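Local structure of 3-hydroxyacyl-thioester dehydratase Z (Mycobacterium tuberculosis, 2C2I) at residues V100-G114 / Q124-S136. The protein probably interconverts (3R)-3-hydroxyacyl-CoA and trans-2-enoyl-CoA by removing or adding water, working as a homodimer in lipid metabolism. Numbering follows the deposited sequence.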
ATOM      1  N   VAL A 100      12.136   2.171   7.850  1.00 16.57           N
ATOM      2  CA  VAL A 100      13.147   2.069   6.829  1.00 17.76           C
ATOM      3  C   VAL A 100      13.785   3.453   6.749  1.00 18.66           C
ATOM      4  O   VAL A 100      13.189   4.368   6.166  1.00 18.93           O
ATOM      5  CB  VAL A 100      12.533   1.670   5.471  1.00 16.77           C
ATOM      6  CG1 VAL A 100      13.604   1.592   4.376  1.00 18.89           C
ATOM      7  CG2 VAL A 100      11.774   0.330   5.593  1.00 16.56           C
ATOM      8  N   PRO A 101      14.981   3.625   7.354  1.00 19.91           N
ATOM      9  CA  PRO A 101      15.652   4.909   7.140  1.00 20.18           C
ATOM     10  C   PRO A 101      15.891   5.129   5.660  1.00 20.16           C
ATOM     11  O   PRO A 101      16.241   4.189   4.952  1.00 20.17           O
ATOM     12  CB  PRO A 101      16.996   4.719   7.874  1.00 20.93           C
ATOM     13  CG  PRO A 101      16.698   3.702   8.919  1.00 21.47           C
ATOM     14  CD  PRO A 101      15.765   2.741   8.240  1.00 19.68           C
ATOM     15  N   VAL A 102      15.694   6.353   5.181  1.00 20.11           N
ATOM     16  CA  VAL A 102      16.037   6.695   3.810  1.00 21.10           C
ATOM     17  C   VAL A 102      17.536   6.419   3.613  1.00 21.86           C
ATOM     18  O   VAL A 102      18.309   6.610   4.541  1.00 22.51           O
ATOM     19  CB  VAL A 102      15.692   8.167   3.482  1.00 21.16           C
ATOM     20  CG1 VAL A 102      16.202   8.528   2.107  1.00 23.30           C
ATOM     21  CG2 VAL A 102      14.182   8.395   3.530  1.00 21.24           C
ATOM     22  N   GLY A 103      17.912   5.951   2.426  1.00 22.54           N
ATOM     23  CA  GLY A 103      19.289   5.521   2.134  1.00 23.98           C
ATOM     24  C   GLY A 103      19.593   4.071   2.453  1.00 24.06           C
ATOM     25  O   GLY A 103      20.620   3.553   2.022  1.00 26.03           O
ATOM     26  N   SER A 104      18.730   3.423   3.237  1.00 23.04           N
ATOM     27  CA  SER A 104      18.884   2.008   3.599  1.00 22.80           C
ATOM     28  C   SER A 104      18.619   1.060   2.448  1.00 21.58           C
ATOM     29  O   SER A 104      17.960   1.427   1.479  1.00 19.85           O
ATOM     30  CB  SER A 104      17.917   1.643   4.719  1.00 23.14           C
ATOM     31  OG  SER A 104      18.277   2.338   5.891  1.00 27.43           O
ATOM     32  N   ARG A 105      19.112  -0.181   2.590  1.00 21.06           N
ATOM     33  CA  ARG A 105      18.805  -1.242   1.634  1.00 19.87           C
ATOM     34  C   ARG A 105      17.757  -2.196   2.202  1.00 18.84           C
ATOM     35  O   ARG A 105      17.737  -2.486   3.403  1.00 18.43           O
ATOM     36  CB  ARG A 105      20.054  -2.017   1.225  1.00 20.70           C
ATOM     37  CG  ARG A 105      21.071  -1.156   0.497  1.00 21.47           C
ATOM     38  CD  ARG A 105      22.003  -1.999  -0.356  1.00 24.83           C
ATOM     39  NE  ARG A 105      22.678  -3.018   0.441  1.00 25.81           N
ATOM     40  CZ  ARG A 105      23.452  -3.960  -0.082  1.00 28.42           C
ATOM     41  NH1 ARG A 105      23.644  -4.004  -1.401  1.00 29.14           N
ATOM     42  NH2 ARG A 105      24.028  -4.856   0.709  1.00 28.02           N
ATOM     43  N   VAL A 106      16.873  -2.643   1.322  1.00 17.86           N
ATOM     44  CA  VAL A 106      15.837  -3.608   1.665  1.00 16.74           C
ATOM     45  C   VAL A 106      15.884  -4.821   0.700  1.00 15.63           C
ATOM     46  O   VAL A 106      16.319  -4.716  -0.440  1.00 15.73           O
ATOM     47  CB  VAL A 106      14.419  -2.953   1.628  1.00 16.19           C
ATOM     48  CG1 VAL A 106      14.316  -1.828   2.663  1.00 16.73           C
ATOM     49  CG2 VAL A 106      14.111  -2.431   0.220  1.00 18.14           C
ATOM     50  N   ARG A 107      15.406  -5.960   1.170  1.00 15.55           N
ATOM     51  CA  ARG A 107      15.379  -7.176   0.360  1.00 15.61           C
ATOM     52  C   ARG A 107      14.204  -8.026   0.836  1.00 14.27           C
ATOM     53  O   ARG A 107      13.892  -8.064   2.030  1.00 14.62           O
ATOM     54  CB  ARG A 107      16.704  -7.938   0.531  1.00 16.60           C
ATOM     55  CG  ARG A 107      16.754  -9.290  -0.102  1.00 19.10           C
ATOM     56  CD  ARG A 107      18.189  -9.806  -0.082  1.00 22.88           C
ATOM     57  NE  ARG A 107      18.579 -10.314   1.231  1.00 24.47           N
ATOM     58  CZ  ARG A 107      19.704 -10.997   1.445  1.00 26.16           C
ATOM     59  NH1 ARG A 107      20.533 -11.231   0.433  1.00 23.52           N
ATOM     60  NH2 ARG A 107      19.995 -11.446   2.656  1.00 27.69           N
ATOM     61  N   ALA A 108      13.568  -8.728  -0.094  1.00 13.01           N
ATOM     62  CA  ALA A 108      12.383  -9.496   0.240  1.00 12.46           C
ATOM     63  C   ALA A 108      12.589 -10.996  -0.006  1.00 12.49           C
ATOM     64  O   ALA A 108      13.349 -11.367  -0.907  1.00 12.64           O
ATOM     65  CB  ALA A 108      11.151  -8.969  -0.564  1.00 12.29           C
ATOM     66  N   THR A 109      11.900 -11.821   0.792  1.00 12.01           N
ATOM     67  CA  THR A 109      11.767 -13.264   0.572  1.00 12.24           C
ATOM     68  C   THR A 109      10.275 -13.555   0.483  1.00 10.67           C
ATOM     69  O   THR A 109       9.532 -13.088   1.326  1.00 10.22           O
ATOM     70  CB  THR A 109      12.300 -14.021   1.799  1.00 13.27           C
ATOM     71  OG1 THR A 109      13.674 -13.636   2.004  1.00 17.19           O
ATOM     72  CG2 THR A 109      12.204 -15.531   1.557  1.00 14.74           C
ATOM     73  N   SER A 110       9.835 -14.312  -0.525  1.00 10.33           N
ATOM     74  CA  SER A 110       8.407 -14.660  -0.629  1.00  9.80           C
ATOM     75  C   SER A 110       8.163 -16.169  -0.761  1.00  9.72           C
ATOM     76  O   SER A 110       9.004 -16.902  -1.309  1.00 10.23           O
ATOM     77  CB  SER A 110       7.767 -13.947  -1.832  1.00  9.76           C
ATOM     78  OG  SER A 110       7.797 -12.531  -1.683  1.00  8.86           O
ATOM     79  N   SER A 111       6.994 -16.606  -0.307  1.00 10.17           N
ATOM     80  CA  SER A 111       6.550 -17.999  -0.455  1.00 10.81           C
ATOM     81  C   SER A 111       5.145 -18.019  -0.992  1.00 10.65           C
ATOM     82  O   SER A 111       4.364 -17.097  -0.726  1.00  9.15           O
ATOM     83  CB  SER A 111       6.542 -18.698   0.906  1.00 12.32           C
ATOM     84  OG  SER A 111       7.814 -18.573   1.515  1.00 16.87           O
ATOM     85  N   LEU A 112       4.805 -19.069  -1.744  1.00  9.84           N
ATOM     86  CA  LEU A 112       3.449 -19.185  -2.259  1.00 10.30           C
ATOM     87  C   LEU A 112       2.536 -19.895  -1.251  1.00 10.24           C
ATOM     88  O   LEU A 112       2.733 -21.084  -0.932  1.00 10.20           O
ATOM     89  CB  LEU A 112       3.496 -19.931  -3.604  1.00 10.12           C
ATOM     90  CG  LEU A 112       2.251 -20.076  -4.448  1.00 12.75           C
ATOM     91  CD1 LEU A 112       1.667 -18.681  -4.740  1.00 12.86           C
ATOM     92  CD2 LEU A 112       2.695 -20.767  -5.752  1.00 11.88           C
ATOM     93  N   VAL A 113       1.547 -19.163  -0.734  1.00  9.15           N
ATOM     94  CA  VAL A 113       0.607 -19.729   0.232  1.00  9.67           C
ATOM     95  C   VAL A 113      -0.411 -20.632  -0.464  1.00 10.01           C
ATOM     96  O   VAL A 113      -0.673 -21.765  -0.014  1.00 11.16           O
ATOM     97  CB  VAL A 113      -0.086 -18.628   1.052  1.00  9.19           C
ATOM     98  CG1 VAL A 113      -1.112 -19.221   2.007  1.00 11.22           C
ATOM     99  CG2 VAL A 113       0.959 -17.862   1.851  1.00 10.18           C
ATOM    100  N   GLY A 114      -0.951 -20.160  -1.580  1.00  9.69           N
ATOM    101  CA  GLY A 114      -2.006 -20.903  -2.247  1.00  9.97           C
ATOM    102  C   GLY A 114      -2.349 -20.280  -3.570  1.00 10.54           C
ATOM    103  O   GLY A 114      -2.048 -19.113  -3.809  1.00  8.18           O
ATOM    104  N   GLN A 124      -5.536 -16.718  -8.879  1.00 13.10           N
ATOM    105  CA  GLN A 124      -5.240 -15.787  -7.810  1.00 12.16           C
ATOM    106  C   GLN A 124      -4.259 -16.453  -6.870  1.00 11.21           C
ATOM    107  O   GLN A 124      -4.578 -17.493  -6.307  1.00 11.51           O
ATOM    108  CB  GLN A 124      -6.540 -15.536  -7.063  1.00 12.41           C
ATOM    109  CG  GLN A 124      -6.537 -14.399  -6.129  1.00 13.46           C
ATOM    110  CD  GLN A 124      -7.905 -13.751  -6.125  1.00 15.79           C
ATOM    111  OE1 GLN A 124      -8.217 -12.925  -6.995  1.00 19.41           O
ATOM    112  NE2 GLN A 124      -8.733 -14.130  -5.171  1.00 14.98           N
ATOM    113  N   ALA A 125      -3.093 -15.842  -6.701  1.00 10.49           N
ATOM    114  CA  ALA A 125      -2.039 -16.384  -5.843  1.00  8.80           C
ATOM    115  C   ALA A 125      -1.984 -15.601  -4.532  1.00  8.35           C
ATOM    116  O   ALA A 125      -1.937 -14.373  -4.552  1.00  8.92           O
ATOM    117  CB  ALA A 125      -0.727 -16.302  -6.541  1.00  8.94           C
ATOM    118  N   THR A 126      -1.977 -16.311  -3.414  1.00  7.80           N
ATOM    119  CA  THR A 126      -1.775 -15.693  -2.119  1.00  6.62           C
ATOM    120  C   THR A 126      -0.301 -15.903  -1.759  1.00  7.01           C
ATOM    121  O   THR A 126       0.196 -17.027  -1.768  1.00  7.25           O
ATOM    122  CB  THR A 126      -2.729 -16.276  -1.091  1.00  6.92           C
ATOM    123  OG1 THR A 126      -4.077 -16.052  -1.537  1.00  6.51           O
ATOM    124  CG2 THR A 126      -2.530 -15.651   0.310  1.00  5.99           C
ATOM    125  N   VAL A 127       0.379 -14.803  -1.442  1.00  8.02           N
ATOM    126  CA  VAL A 127       1.837 -14.787  -1.293  1.00  7.45           C
ATOM    127  C   VAL A 127       2.189 -14.220   0.088  1.00  8.45           C
ATOM    128  O   VAL A 127       1.600 -13.227   0.510  1.00  8.20           O
ATOM    129  CB  VAL A 127       2.498 -13.934  -2.399  1.00  8.21           C
ATOM    130  CG1 VAL A 127       4.032 -13.909  -2.222  1.00  8.09           C
ATOM    131  CG2 VAL A 127       2.145 -14.452  -3.831  1.00  8.32           C
ATOM    132  N   SER A 128       3.147 -14.853   0.772  1.00  8.45           N
ATOM    133  CA  SER A 128       3.711 -14.317   2.013  1.00 10.93           C
ATOM    134  C   SER A 128       5.057 -13.678   1.716  1.00 10.44           C
ATOM    135  O   SER A 128       5.872 -14.282   1.033  1.00 11.28           O
ATOM    136  CB  SER A 128       3.909 -15.433   3.029  1.00 11.99           C
ATOM    137  OG  SER A 128       4.722 -16.463   2.481  1.00 20.45           O
ATOM    138  N   THR A 129       5.296 -12.463   2.221  1.00 10.23           N
ATOM    139  CA  THR A 129       6.565 -11.786   1.964  1.00  9.41           C
ATOM    140  C   THR A 129       7.083 -11.212   3.275  1.00  9.99           C
ATOM    141  O   THR A 129       6.307 -10.719   4.106  1.00  9.66           O
ATOM    142  CB  THR A 129       6.450 -10.654   0.890  1.00  9.74           C
ATOM    143  OG1 THR A 129       5.906 -11.177  -0.344  1.00  9.78           O
ATOM    144  CG2 THR A 129       7.799 -10.042   0.571  1.00  9.51           C
ATOM    145  N   THR A 130       8.396 -11.302   3.456  1.00  9.67           N
ATOM    146  CA  THR A 130       9.057 -10.592   4.504  1.00 11.42           C
ATOM    147  C   THR A 130      10.043  -9.694   3.827  1.00 11.88           C
ATOM    148  O   THR A 130      10.810 -10.153   2.990  1.00 12.22           O
ATOM    149  CB  THR A 130       9.735 -11.570   5.492  1.00 12.51           C
ATOM    150  OG1 THR A 130       8.702 -12.205   6.248  1.00 13.66           O
ATOM    151  CG2 THR A 130      10.656 -10.811   6.458  1.00 14.94           C
ATOM    152  N   VAL A 131       9.996  -8.402   4.159  1.00 11.99           N
ATOM    153  CA  VAL A 131      10.970  -7.449   3.661  1.00 12.32           C
ATOM    154  C   VAL A 131      11.920  -7.134   4.821  1.00 13.23           C
ATOM    155  O   VAL A 131      11.492  -6.608   5.858  1.00 13.00           O
ATOM    156  CB  VAL A 131      10.305  -6.131   3.142  1.00 11.89           C
ATOM    157  CG1 VAL A 131      11.342  -5.213   2.505  1.00 11.76           C
ATOM    158  CG2 VAL A 131       9.220  -6.430   2.114  1.00 10.78           C
ATOM    159  N   GLU A 132      13.198  -7.475   4.649  1.00 14.46           N
ATOM    160  CA  GLU A 132      14.218  -7.110   5.634  1.00 16.59           C
ATOM    161  C   GLU A 132      14.853  -5.785   5.261  1.00 16.67           C
ATOM    162  O   GLU A 132      14.884  -5.418   4.089  1.00 16.54           O
ATOM    163  CB  GLU A 132      15.290  -8.198   5.739  1.00 16.48           C
ATOM    164  CG  GLU A 132      16.188  -8.334   4.533  1.00 17.57           C
ATOM    165  CD  GLU A 132      17.148  -9.522   4.690  1.00 20.87           C
ATOM    166  OE1 GLU A 132      17.873  -9.585   5.713  1.00 22.88           O
ATOM    167  OE2 GLU A 132      17.158 -10.394   3.807  1.00 21.87           O
ATOM    168  N   VAL A 133      15.384  -5.077   6.261  1.00 19.09           N
ATOM    169  CA  VAL A 133      16.123  -3.832   5.997  1.00 20.48           C
ATOM    170  C   VAL A 133      17.521  -3.954   6.633  1.00 22.63           C
ATOM    171  O   VAL A 133      17.645  -4.321   7.788  1.00 23.55           O
ATOM    172  CB  VAL A 133      15.311  -2.531   6.415  1.00 19.99           C
ATOM    173  CG1 VAL A 133      14.693  -2.644   7.812  1.00 19.27           C
ATOM    174  CG2 VAL A 133      16.155  -1.271   6.283  1.00 21.48           C
ATOM    175  N   GLU A 134      18.550  -3.658   5.850  1.00 24.71           N
ATOM    176  CA  GLU A 134      19.934  -4.046   6.164  1.00 27.96           C
ATOM    177  C   GLU A 134      20.526  -3.640   7.527  1.00 29.96           C
ATOM    178  O   GLU A 134      21.390  -4.364   8.052  1.00 32.57           O
ATOM    179  CB  GLU A 134      20.859  -3.628   5.027  1.00 28.56           C
ATOM    180  CG  GLU A 134      22.194  -4.367   4.986  1.00 31.05           C
ATOM    181  CD  GLU A 134      22.970  -4.066   3.737  1.00 33.19           C
ATOM    182  OE1 GLU A 134      22.988  -2.887   3.327  1.00 32.80           O
ATOM    183  OE2 GLU A 134      23.547  -5.010   3.155  1.00 35.96           O
ATOM    184  N   GLY A 135      20.070  -2.539   8.119  1.00 30.43           N
ATOM    185  CA  GLY A 135      20.565  -2.135   9.460  1.00 30.97           C
ATOM    186  C   GLY A 135      19.763  -2.442  10.733  1.00 30.74           C
ATOM    187  O   GLY A 135      20.058  -1.873  11.794  1.00 31.63           O
ATOM    188  N   SER A 136      18.753  -3.317  10.665  1.00 28.85           N
ATOM    189  CA  SER A 136      18.005  -3.703  11.875  1.00 26.99           C
ATOM    190  C   SER A 136      17.625  -5.212  11.909  1.00 25.04           C
ATOM    191  O   SER A 136      17.584  -5.884  10.875  1.00 24.09           O
ATOM    192  CB  SER A 136      16.798  -2.760  12.135  1.00 27.59           C
ATOM    193  OG  SER A 136      15.541  -3.286  11.704  1.00 27.26           O
TER
HETATM  194  O   HOH W   1      21.834  -0.501   4.074  1.00 34.72           O
HETATM  195  O   HOH W   2      14.029 -11.008   3.138  1.00 21.50           O
HETATM  196  O   HOH W   3      20.169 -10.774   5.763  1.00 28.79           O
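Glu132 OE2 takes two bonds from one arginine: Arg107 NE reaches it at 2.9 Å and Arg107 NH2 at 3.2 Å, both from the same face of the carboxylate. The acid lies in the plane of the guanidinium, at its edge, but the two flat groups are turned 47° apart. Glu132 CG sits between its own backbone N and carbonyl carbon (chi1 69°), and from there the extended chain runs alongside Arg107, whose bend at chi3 brings NE round to the acid. A water bonded to Arg107 NH2, weakly, and to Glu132 OE1 bridges the pair again.

Two residues along, Arg105 NE donates to Glu134 OE1 at 2.9 Å and NH2 pairs with OE2, while Trp23 makes a cation-pi contact with the same arginine.

On the other face Ser110 OG and Thr129 OG1 share a hydrogen bond of 2.7 Å beneath helix 70-75, where Gln74 also donates to Thr129 OG1. Val106, Ala108 and Val131 line this buried face, with Val106 CB 3.9 Å from Val131 CG1. Farther on, Leu112 CD1 packs on Ala125 CB.

Opposite Thr126 the first strand fits in an extra residue, a classic beta bulge: Val113 N donates to Thr126 O at 2.7 Å and Gly114 N reaches the same oxygen only weakly. The whole is an antiparallel beta hairpin, two neighbouring inner strands of the antiparallel hotdog sheet that wraps its helix.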